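Local atomic coordinates of cell surface protein (Faecalibacterium prausnitzii A2-165, PDB entry 4GT6), a protein that is of unknown function but probably binds other proteins at the bacterial cell surface, this piece being its leucine-rich repeat region of BspA type. Residues A[187-192]-A[199-204]; A[194-199]-A[222-227]; A[247-252]-A[259-264]. All blocks are in the same frame, centred on the assembly; numbering follows the deposited sequence. Where two conformers were deposited one is given.

In the fold
All three contacts lie in the apolar interior of one leucine-rich repeat solenoid. Contacts 1 and 3 are equivalent in design: strand 186-189, or strand 246-248 with the residue after it, sends two apolar side chains against one loop phenylalanine, and the turns carrying Phe201 and Phe261 have almost the same backbone angles. They differ in chemistry, since an isoleucine lies over the ring in contact 1, whereas another phenylalanine meets the ring edge in contact 3. Contact 2 shares Asn199 with contact 1 and extends the same core, Ile196 and Leu224 packing near Ile189; its Glu226 margin is more open and polar. Probable hydrogen bonds Glu203–Asp262 and Asn199–His259 join the loops of contacts 1 and 3.

Contact 1. Residues A[187-192]-A[199-204]; sequences IHIPAK and NAFSEC. With EDO (1,2-ethanediol), chain J; EDO (1,2-ethanediol), chain G; EDO (1,2-ethanediol), chain L; EDO (1,2-ethanediol), chain F.
Ile187 and Phe201 approach from opposite directions, the isoleucine from its strand and the phenylalanine from its loop. In the conformer given, one of two deposited for Ile187, CD1 lies over one face of the Phe201 ring, 3.7 Å from the ring centroid and 27° off the normal, which meets the geometry of a CH-pi contact. The methyl is displaced toward the rim beside CD1 and CE1 of the phenylalanine, and its exact height is doubtful because of the second conformer. Phe201 reaches it with CG turned anti to its own carbonyl carbon (chi1 -63°), which aims the ring at the strand. Ile189 adds its CD1 at an oblique angle, 4.0 Å from Phe201 CZ. These three buried side chains are one cross-section of a leucine-rich repeat coil: strand 186-189 pairs in parallel with strand 209-212, and the chain returns through 199-204, where a type I turn from Asn199 to Ser202 presents Phe201 to the interior. Phe179 continues the core, its ring nearly parallel to that of Phe201. With Phe201 replaced by an alanine, the Ile187 and Ile189 methyls would probably lose the ring they pack on, and a gap would be likely to open between strand and loop. Two ethanediol molecules, probably from the crystallisation liquor, mark polar sites nearby. One receives a nearly straight bond from His188 N to its O1 (3.0 Å, 168°), while its O2 stands at the Phe201 ring edge, 3.8 Å from CZ. At the other, O2 donates to Glu203 OE2 at 2.6 Å. Ser202 OG lies equally near that O2, with Asn199 O also 3.1 Å from the serine hydroxyl, and the destination of its proton is unsettled.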
loop_
_atom_site.group_PDB
_atom_site.type_symbol
_atom_site.label_atom_id
_atom_site.label_comp_id
_atom_site.label_asym_id
_atom_site.label_seq_id
_atom_site.Cartn_x
_atom_site.Cartn_y
_atom_site.Cartn_z
ATOM N N ILE A 187 2.702 -8.416 11.041
ATOM C CA ILE A 187 1.877 -8.946 9.954
ATOM C C ILE A 187 1.665 -10.443 10.151
ATOM O O ILE A 187 2.645 -11.153 10.401
ATOM C CB ILE A 187 2.557 -8.710 8.559
ATOM C CG1 ILE A 187 2.715 -7.238 8.182
ATOM C CG2 ILE A 187 1.828 -9.454 7.442
ATOM C CD1 ILE A 187 3.753 -7.093 7.043
ATOM N N HIS A 188 0.413 -10.934 10.001
ATOM C CA HIS A 188 0.161 -12.369 9.952
ATOM C C HIS A 188 -0.567 -12.641 8.644
ATOM O O HIS A 188 -1.621 -12.047 8.384
ATOM C CB HIS A 188 -0.602 -12.938 11.152
ATOM C CG HIS A 188 -0.882 -14.408 10.980
ATOM N ND1 HIS A 188 0.125 -15.347 11.093
ATOM C CD2 HIS A 188 -2.022 -15.034 10.599
ATOM C CE1 HIS A 188 -0.443 -16.517 10.841
ATOM N NE2 HIS A 188 -1.736 -16.378 10.548
ATOM N N ILE A 189 0.025 -13.490 7.796
ATOM C CA ILE A 189 -0.567 -13.888 6.521
ATOM C C ILE A 189 -1.406 -15.144 6.755
ATOM O O ILE A 189 -0.828 -16.184 7.098
ATOM C CB ILE A 189 0.528 -14.122 5.428
ATOM C CG1 ILE A 189 1.499 -12.897 5.292
ATOM C CG2 ILE A 189 -0.119 -14.511 4.096
ATOM C CD1 ILE A 189 0.844 -11.501 4.930
ATOM N N PRO A 190 -2.751 -15.102 6.562
ATOM C CA PRO A 190 -3.551 -16.323 6.794
ATOM C C PRO A 190 -3.258 -17.410 5.746
ATOM O O PRO A 190 -2.725 -17.128 4.661
ATOM C CB PRO A 190 -4.996 -15.825 6.769
ATOM C CG PRO A 190 -4.969 -14.527 6.068
ATOM C CD PRO A 190 -3.593 -13.943 6.198
ATOM N N ALA A 191 -3.589 -18.678 6.086
ATOM C CA ALA A 191 -3.294 -19.879 5.286
ATOM C C ALA A 191 -3.752 -19.860 3.834
ATOM O O ALA A 191 -3.042 -20.390 2.981
ATOM C CB ALA A 191 -3.870 -21.118 5.965
ATOM N N LYS A 192 -4.903 -19.242 3.539
ATOM C CA LYS A 192 -5.450 -19.284 2.180
ATOM C C LYS A 192 -4.920 -18.197 1.243
ATOM O O LYS A 192 -5.346 -18.143 0.090
ATOM C CB LYS A 192 -6.979 -19.223 2.249
ATOM C CG LYS A 192 -7.557 -20.586 2.658
ATOM C CD LYS A 192 -8.959 -20.512 3.255
ATOM C CE LYS A 192 -9.960 -19.734 2.437
ATOM N NZ LYS A 192 -11.057 -20.593 1.946
ATOM N N ASN A 199 4.034 -4.144 -3.750
ATOM C CA ASN A 199 4.048 -3.056 -2.771
ATOM C C ASN A 199 2.938 -3.127 -1.713
ATOM O O ASN A 199 2.718 -2.131 -1.013
ATOM C CB ASN A 199 3.992 -1.694 -3.504
ATOM C CG ASN A 199 5.262 -1.372 -4.231
ATOM O OD1 ASN A 199 6.351 -1.638 -3.732
ATOM N ND2 ASN A 199 5.154 -0.848 -5.454
ATOM N N ALA A 200 2.320 -4.304 -1.509
ATOM C CA ALA A 200 1.301 -4.481 -0.451
ATOM C C ALA A 200 1.840 -4.036 0.899
ATOM O O ALA A 200 1.088 -3.496 1.702
ATOM C CB ALA A 200 0.876 -5.952 -0.370
ATOM N N PHE A 201 3.163 -4.254 1.153
ATOM C CA PHE A 201 3.775 -3.882 2.424
ATOM C C PHE A 201 4.945 -2.896 2.243
ATOM O O PHE A 201 5.796 -2.769 3.132
ATOM C CB PHE A 201 4.221 -5.152 3.185
ATOM C CG PHE A 201 3.035 -6.022 3.538
ATOM C CD1 PHE A 201 2.136 -5.632 4.532
ATOM C CD2 PHE A 201 2.782 -7.197 2.836
ATOM C CE1 PHE A 201 1.027 -6.429 4.847
ATOM C CE2 PHE A 201 1.669 -7.997 3.148
ATOM C CZ PHE A 201 0.805 -7.612 4.159
ATOM N N SER A 202 4.936 -2.118 1.149
ATOM C CA SER A 202 5.982 -1.107 0.961
ATOM C C SER A 202 5.793 0.028 1.989
ATOM O O SER A 202 4.683 0.219 2.515
ATOM C CB SER A 202 5.962 -0.554 -0.460
ATOM O OG SER A 202 4.761 0.180 -0.687
ATOM N N GLU A 203 6.906 0.688 2.379
ATOM C CA GLU A 203 6.882 1.799 3.345
ATOM C C GLU A 203 6.226 1.421 4.708
ATOM O O GLU A 203 5.586 2.253 5.333
ATOM C CB GLU A 203 6.172 3.036 2.728
ATOM C CG GLU A 203 6.878 3.587 1.500
ATOM C CD GLU A 203 6.132 4.780 0.929
ATOM O OE1 GLU A 203 6.139 5.843 1.581
ATOM O OE2 GLU A 203 5.466 4.626 -0.115
ATOM N N CYS A 204 6.385 0.174 5.167
ATOM C CA CYS A 204 5.876 -0.207 6.483
ATOM C C CYS A 204 7.029 -0.009 7.467
ATOM O O CYS A 204 7.723 -0.949 7.861
ATOM C CB CYS A 204 5.332 -1.626 6.479
ATOM S SG CYS A 204 3.724 -1.769 5.646
HETATM C C1 EDO J . -1.406 -7.624 8.802
HETATM O O1 EDO J . -1.614 -8.794 9.568
HETATM C C2 EDO J . -2.072 -7.806 7.428
HETATM O O2 EDO J . -1.545 -8.976 6.814
HETATM C C1 EDO G . 6.245 3.602 -3.689
HETATM O O1 EDO G . 5.296 3.026 -4.573
HETATM C C2 EDO G . 6.459 2.631 -2.502
HETATM O O2 EDO G . 5.283 2.547 -1.736
HETATM C C1 EDO L . 6.742 0.010 -8.441
HETATM O O1 EDO L . 7.459 -0.259 -7.247
HETATM C C2 EDO L . 6.985 -1.048 -9.532
HETATM O O2 EDO L . 6.265 -2.214 -9.215
HETATM C C1 EDO F . 4.880 -7.661 -2.715
HETATM O O1 EDO F . 5.646 -6.485 -3.099
HETATM C C2 EDO F . 4.661 -8.578 -3.962
HETATM O O2 EDO F . 4.307 -9.933 -3.652
#

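Contact 2. Residues A[194-199]-A[222-227]; sequences TRIGTN and NVLYEK. With EDO (1,2-ethanediol), chain F; EDO (1,2-ethanediol), chain L.
Ile196 has CG1 anti to its carbonyl carbon (chi1 -58°) and CD1 carried outward on an extended arm, while Leu224 holds CG anti to its backbone N (chi1 -170°), and the two branches meet tip to tip. The touching atoms are Ile196 CD1 and Leu224 CD2, 4.0 Å apart, an ordinary van der Waals separation; no hydrogen bond crosses between the segments. Both residues also pack on Ile189 of strand 186-189, so the pair belongs to a larger aliphatic cluster. In the leucine-rich repeat solenoid this contact sits where a run of parallel strands, 150-151, 173-174 and 195-196, gives way to a second sheet that begins at strand 224-227 and turns back antiparallel into 233-237. Here the side chains, rather than backbone bonds, join the two sheets. At the more open margin Glu226 stretches its extended chain toward the backbone of Ile196, bringing OE1 to 4.2 Å from Ile196 O, two acceptors that merely lie near each other. The hydroxyl of Tyr217 is hydrogen-bonded to both Glu226 OE1 and Ile196 N, linking the carboxylate to the strand indirectly. An ethanediol, probably from the crystallisation liquor, satisfies the neighbouring carbonyl: its O2 donates to Ile196 O at 2.7 Å, and its O1 accepts from Asn199 N at 2.9 Å.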
loop_
_atom_site.group_PDB
_atom_site.type_symbol
_atom_site.label_atom_id
_atom_site.label_comp_id
_atom_site.label_asym_id
_atom_site.label_seq_id
_atom_site.Cartn_x
_atom_site.Cartn_y
_atom_site.Cartn_z
ATOM N N THR A 194 -3.039 -16.713 -1.583
ATOM C CA THR A 194 -2.312 -17.248 -2.751
ATOM C C THR A 194 -1.789 -16.123 -3.642
ATOM O O THR A 194 -1.098 -16.398 -4.637
ATOM C CB THR A 194 -3.167 -18.229 -3.566
ATOM O OG1 THR A 194 -4.341 -17.540 -4.008
ATOM C CG2 THR A 194 -3.499 -19.517 -2.788
ATOM N N ARG A 195 -2.104 -14.860 -3.282
ATOM C CA ARG A 195 -1.612 -13.702 -4.025
ATOM C C ARG A 195 -1.369 -12.537 -3.088
ATOM O O ARG A 195 -2.237 -12.173 -2.292
ATOM C CB ARG A 195 -2.584 -13.284 -5.156
ATOM C CG ARG A 195 -2.180 -11.967 -5.858
ATOM C CD ARG A 195 -2.946 -11.735 -7.149
ATOM N NE ARG A 195 -4.356 -11.425 -6.895
ATOM C CZ ARG A 195 -5.359 -12.282 -7.053
ATOM N NH1 ARG A 195 -5.125 -13.517 -7.485
ATOM N NH2 ARG A 195 -6.602 -11.916 -6.773
ATOM N N ILE A 196 -0.192 -11.937 -3.201
ATOM C CA ILE A 196 0.133 -10.690 -2.505
ATOM C C ILE A 196 0.646 -9.770 -3.603
ATOM O O ILE A 196 1.664 -10.073 -4.226
ATOM C CB ILE A 196 1.124 -10.812 -1.307
ATOM C CG1 ILE A 196 0.601 -11.789 -0.226
ATOM C CG2 ILE A 196 1.393 -9.402 -0.722
ATOM C CD1 ILE A 196 1.459 -11.897 1.077
ATOM N N GLY A 197 -0.085 -8.695 -3.867
ATOM C CA GLY A 197 0.238 -7.777 -4.945
ATOM C C GLY A 197 1.470 -6.947 -4.663
ATOM O O GLY A 197 1.881 -6.802 -3.509
ATOM N N THR A 198 2.030 -6.361 -5.715
ATOM C CA THR A 198 3.216 -5.498 -5.657
ATOM C C THR A 198 3.026 -4.399 -4.616
ATOM O O THR A 198 1.965 -3.758 -4.642
ATOM C CB THR A 198 3.440 -4.873 -7.056
ATOM O OG1 THR A 198 3.363 -5.875 -8.076
ATOM C CG2 THR A 198 4.746 -4.164 -7.162
ATOM N N ASN A 199 4.034 -4.144 -3.750
ATOM C CA ASN A 199 4.048 -3.056 -2.771
ATOM C C ASN A 199 2.938 -3.127 -1.713
ATOM O O ASN A 199 2.718 -2.131 -1.013
ATOM C CB ASN A 199 3.992 -1.694 -3.504
ATOM C CG ASN A 199 5.262 -1.372 -4.231
ATOM O OD1 ASN A 199 6.351 -1.638 -3.732
ATOM N ND2 ASN A 199 5.154 -0.848 -5.454
ATOM N N ASN A 222 11.758 -14.887 9.727
ATOM C CA ASN A 222 11.112 -13.571 9.921
ATOM C C ASN A 222 11.251 -12.633 8.682
ATOM O O ASN A 222 11.480 -11.439 8.815
ATOM C CB ASN A 222 11.676 -12.882 11.177
ATOM C CG ASN A 222 10.852 -11.688 11.609
ATOM O OD1 ASN A 222 9.667 -11.616 11.338
ATOM N ND2 ASN A 222 11.465 -10.738 12.272
ATOM N N VAL A 223 11.136 -13.192 7.494
ATOM C CA VAL A 223 11.192 -12.436 6.244
ATOM C C VAL A 223 10.078 -12.996 5.389
ATOM O O VAL A 223 9.893 -14.214 5.371
ATOM C CB VAL A 223 12.593 -12.547 5.557
ATOM C CG1 VAL A 223 12.595 -11.860 4.197
ATOM C CG2 VAL A 223 13.697 -11.973 6.443
ATOM N N LEU A 224 9.312 -12.125 4.689
ATOM C CA LEU A 224 8.218 -12.635 3.870
ATOM C C LEU A 224 8.686 -12.891 2.449
ATOM O O LEU A 224 9.308 -12.023 1.830
ATOM C CB LEU A 224 7.039 -11.635 3.862
ATOM C CG LEU A 224 5.729 -12.142 3.230
ATOM C CD1 LEU A 224 5.134 -13.341 4.012
ATOM C CD2 LEU A 224 4.698 -10.992 3.189
ATOM N N TYR A 225 8.330 -14.066 1.928
ATOM C CA TYR A 225 8.651 -14.494 0.570
ATOM C C TYR A 225 7.404 -14.868 -0.187
ATOM O O TYR A 225 6.375 -15.176 0.417
ATOM C CB TYR A 225 9.584 -15.743 0.592
ATOM C CG TYR A 225 10.938 -15.475 1.208
ATOM C CD1 TYR A 225 11.144 -15.624 2.578
ATOM C CD2 TYR A 225 12.011 -15.046 0.427
ATOM C CE1 TYR A 225 12.376 -15.305 3.165
ATOM C CE2 TYR A 225 13.251 -14.746 0.999
ATOM C CZ TYR A 225 13.431 -14.892 2.367
ATOM O OH TYR A 225 14.645 -14.585 2.941
ATOM N N GLU A 226 7.530 -14.916 -1.511
ATOM C CA GLU A 226 6.551 -15.488 -2.437
ATOM C C GLU A 226 7.210 -16.737 -2.994
ATOM O O GLU A 226 8.309 -16.641 -3.541
ATOM C CB GLU A 226 6.201 -14.513 -3.569
ATOM C CG GLU A 226 5.277 -15.127 -4.614
ATOM C CD GLU A 226 4.937 -14.132 -5.700
ATOM O OE1 GLU A 226 4.092 -13.242 -5.453
ATOM O OE2 GLU A 226 5.642 -14.139 -6.729
ATOM N N LYS A 227 6.562 -17.880 -2.869
ATOM C CA LYS A 227 7.127 -19.104 -3.388
ATOM C C LYS A 227 6.385 -19.479 -4.647
ATOM O O LYS A 227 5.168 -19.611 -4.618
ATOM C CB LYS A 227 7.060 -20.224 -2.337
ATOM C CG LYS A 227 7.773 -21.494 -2.806
ATOM C CD LYS A 227 7.635 -22.606 -1.796
ATOM C CE LYS A 227 8.360 -23.846 -2.279
ATOM N NZ LYS A 227 8.165 -24.976 -1.340
HETATM C C1 EDO F . 4.880 -7.661 -2.715
HETATM O O1 EDO F . 5.646 -6.485 -3.099
HETATM C C2 EDO F . 4.661 -8.578 -3.962
HETATM O O2 EDO F . 4.307 -9.933 -3.652
HETATM C C1 EDO L . 6.742 0.010 -8.441
HETATM O O1 EDO L . 7.459 -0.259 -7.247
HETATM C C2 EDO L . 6.985 -1.048 -9.532
HETATM O O2 EDO L . 6.265 -2.214 -9.215
#

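Contact 3. Residues A[247-252]-A[259-264]; sequences FKIPNG and HAFDSC
Phe247 meets Phe261 with the two side chains crossing at about a right angle. Phe247 CD2 lies 3.9 Å from Phe261 CE2 and arrives in the plane of the Phe261 ring, at its edge; seen from the Phe247 ring, however, CE2 approaches obliquely. The conformations differ accordingly. Phe247 places CG opposite its backbone N across the first torsion (chi1 -178°), swinging its ring to the loop side, whereas Phe261 has CG opposite its carbonyl carbon (chi1 -70°) and reaches inward from the loop. Ile249, two residues along from Phe247, sets CD1 3.9 Å from Phe261 CZ, again obliquely. The end of the Phe261 ring is therefore touched by both residues: CZ also has Phe247 CD2 4.0 Å away. All three are buried in a coil of the BspA-type leucine-rich repeat region, where strand 246-248 lies against 269-271 and the loop after 253-256 makes a type I turn from His259 to Asp262, then a type II turn from Phe261 to Cys264. Stacked on the Phe261 ring are Tyr238 and Phe284, from earlier and later in the chain, which extend the aromatic core along the solenoid. Although Asp262 N reaches His259 O only weakly, at 3.3 Å, the aspartate side chain has firmer partners: OD1 forms a salt bridge with Arg237, and OD2 is hydrogen-bonded to the backbone N of Glu203.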
loop_
_atom_site.group_PDB
_atom_site.type_symbol
_atom_site.label_atom_id
_atom_site.label_comp_id
_atom_site.label_asym_id
_atom_site.label_seq_id
_atom_site.Cartn_x
_atom_site.Cartn_y
_atom_site.Cartn_z
ATOM N N PHE A 247 22.355 -9.319 7.148
ATOM C CA PHE A 247 21.402 -10.302 6.634
ATOM C C PHE A 247 21.976 -10.917 5.379
ATOM O O PHE A 247 22.540 -10.209 4.560
ATOM C CB PHE A 247 20.004 -9.698 6.370
ATOM C CG PHE A 247 19.001 -10.737 5.887
ATOM C CD1 PHE A 247 18.572 -11.765 6.732
ATOM C CD2 PHE A 247 18.505 -10.702 4.584
ATOM C CE1 PHE A 247 17.662 -12.734 6.282
ATOM C CE2 PHE A 247 17.556 -11.642 4.150
ATOM C CZ PHE A 247 17.160 -12.666 4.992
ATOM N N LYS A 248 21.882 -12.238 5.255
ATOM C CA LYS A 248 22.290 -12.941 4.047
ATOM C C LYS A 248 21.023 -13.489 3.410
ATOM O O LYS A 248 20.317 -14.311 4.011
ATOM C CB LYS A 248 23.309 -14.073 4.325
ATOM C CG LYS A 248 23.740 -14.809 3.041
ATOM C CD LYS A 248 24.812 -15.889 3.307
ATOM C CE LYS A 248 24.264 -17.192 3.902
ATOM N NZ LYS A 248 25.379 -18.022 4.480
ATOM N N ILE A 249 20.730 -13.035 2.198
ATOM C CA ILE A 249 19.545 -13.521 1.474
ATOM C C ILE A 249 19.797 -15.011 1.132
ATOM O O ILE A 249 20.850 -15.344 0.591
ATOM C CB ILE A 249 19.280 -12.657 0.220
ATOM C CG1 ILE A 249 18.897 -11.210 0.641
ATOM C CG2 ILE A 249 18.184 -13.299 -0.668
ATOM C CD1 ILE A 249 18.965 -10.181 -0.515
ATOM N N PRO A 250 18.850 -15.919 1.445
ATOM C CA PRO A 250 19.116 -17.349 1.201
ATOM C C PRO A 250 19.282 -17.715 -0.258
ATOM O O PRO A 250 18.611 -17.173 -1.149
ATOM C CB PRO A 250 17.875 -18.061 1.747
ATOM C CG PRO A 250 17.233 -17.086 2.686
ATOM C CD PRO A 250 17.581 -15.711 2.177
ATOM N N ASN A 251 20.160 -18.684 -0.482
ATOM C CA ASN A 251 20.297 -19.327 -1.779
ATOM C C ASN A 251 18.908 -19.924 -2.127
ATOM O O ASN A 251 18.244 -20.469 -1.244
ATOM C CB ASN A 251 21.358 -20.428 -1.691
ATOM C CG ASN A 251 21.548 -21.193 -2.963
ATOM O OD1 ASN A 251 21.430 -20.638 -4.053
ATOM N ND2 ASN A 251 21.857 -22.488 -2.850
ATOM N N GLY A 252 18.465 -19.757 -3.364
ATOM C CA GLY A 252 17.136 -20.214 -3.773
ATOM C C GLY A 252 16.182 -19.050 -3.991
ATOM O O GLY A 252 15.079 -19.238 -4.517
ATOM N N HIS A 259 10.827 -2.463 -3.238
ATOM C CA HIS A 259 10.756 -1.948 -1.856
ATOM C C HIS A 259 10.827 -3.059 -0.776
ATOM O O HIS A 259 10.368 -2.836 0.348
ATOM C CB HIS A 259 9.468 -1.084 -1.701
ATOM C CG HIS A 259 9.448 0.076 -2.655
ATOM N ND1 HIS A 259 8.580 0.118 -3.736
ATOM C CD2 HIS A 259 10.234 1.178 -2.687
ATOM C CE1 HIS A 259 8.861 1.244 -4.384
ATOM N NE2 HIS A 259 9.833 1.925 -3.776
ATOM N N ALA A 260 11.429 -4.243 -1.089
ATOM C CA ALA A 260 11.452 -5.347 -0.112
ATOM C C ALA A 260 12.228 -4.980 1.157
ATOM O O ALA A 260 11.909 -5.478 2.238
ATOM C CB ALA A 260 12.050 -6.616 -0.738
ATOM N N PHE A 261 13.251 -4.111 1.025
ATOM C CA PHE A 261 14.082 -3.680 2.160
ATOM C C PHE A 261 13.996 -2.176 2.360
ATOM O O PHE A 261 14.900 -1.591 2.940
ATOM C CB PHE A 261 15.560 -4.063 1.940
ATOM C CG PHE A 261 15.927 -5.520 1.998
ATOM C CD1 PHE A 261 15.814 -6.329 0.867
ATOM C CD2 PHE A 261 16.492 -6.069 3.150
ATOM C CE1 PHE A 261 16.201 -7.674 0.904
ATOM C CE2 PHE A 261 16.861 -7.419 3.193
ATOM C CZ PHE A 261 16.721 -8.213 2.068
ATOM N N ASP A 262 12.909 -1.532 1.924
ATOM C CA ASP A 262 12.863 -0.089 2.092
ATOM C C ASP A 262 12.806 0.287 3.584
ATOM O O ASP A 262 12.269 -0.464 4.411
ATOM C CB ASP A 262 11.724 0.569 1.277
ATOM C CG ASP A 262 10.265 0.313 1.694
ATOM O OD1 ASP A 262 10.036 -0.468 2.632
ATOM O OD2 ASP A 262 9.364 0.913 1.084
ATOM N N SER A 263 13.465 1.415 3.921
ATOM C CA SER A 263 13.468 2.042 5.245
ATOM C C SER A 263 13.928 1.130 6.399
ATOM O O SER A 263 13.408 1.256 7.518
ATOM C CB SER A 263 12.096 2.637 5.560
ATOM O OG SER A 263 11.803 3.673 4.635
ATOM N N CYS A 264 14.927 0.254 6.162
ATOM C CA CYS A 264 15.480 -0.555 7.263
ATOM C C CYS A 264 16.292 0.350 8.179
ATOM O O CYS A 264 17.278 0.940 7.740
ATOM C CB CYS A 264 16.327 -1.701 6.733
ATOM S SG CYS A 264 15.370 -2.955 5.867
#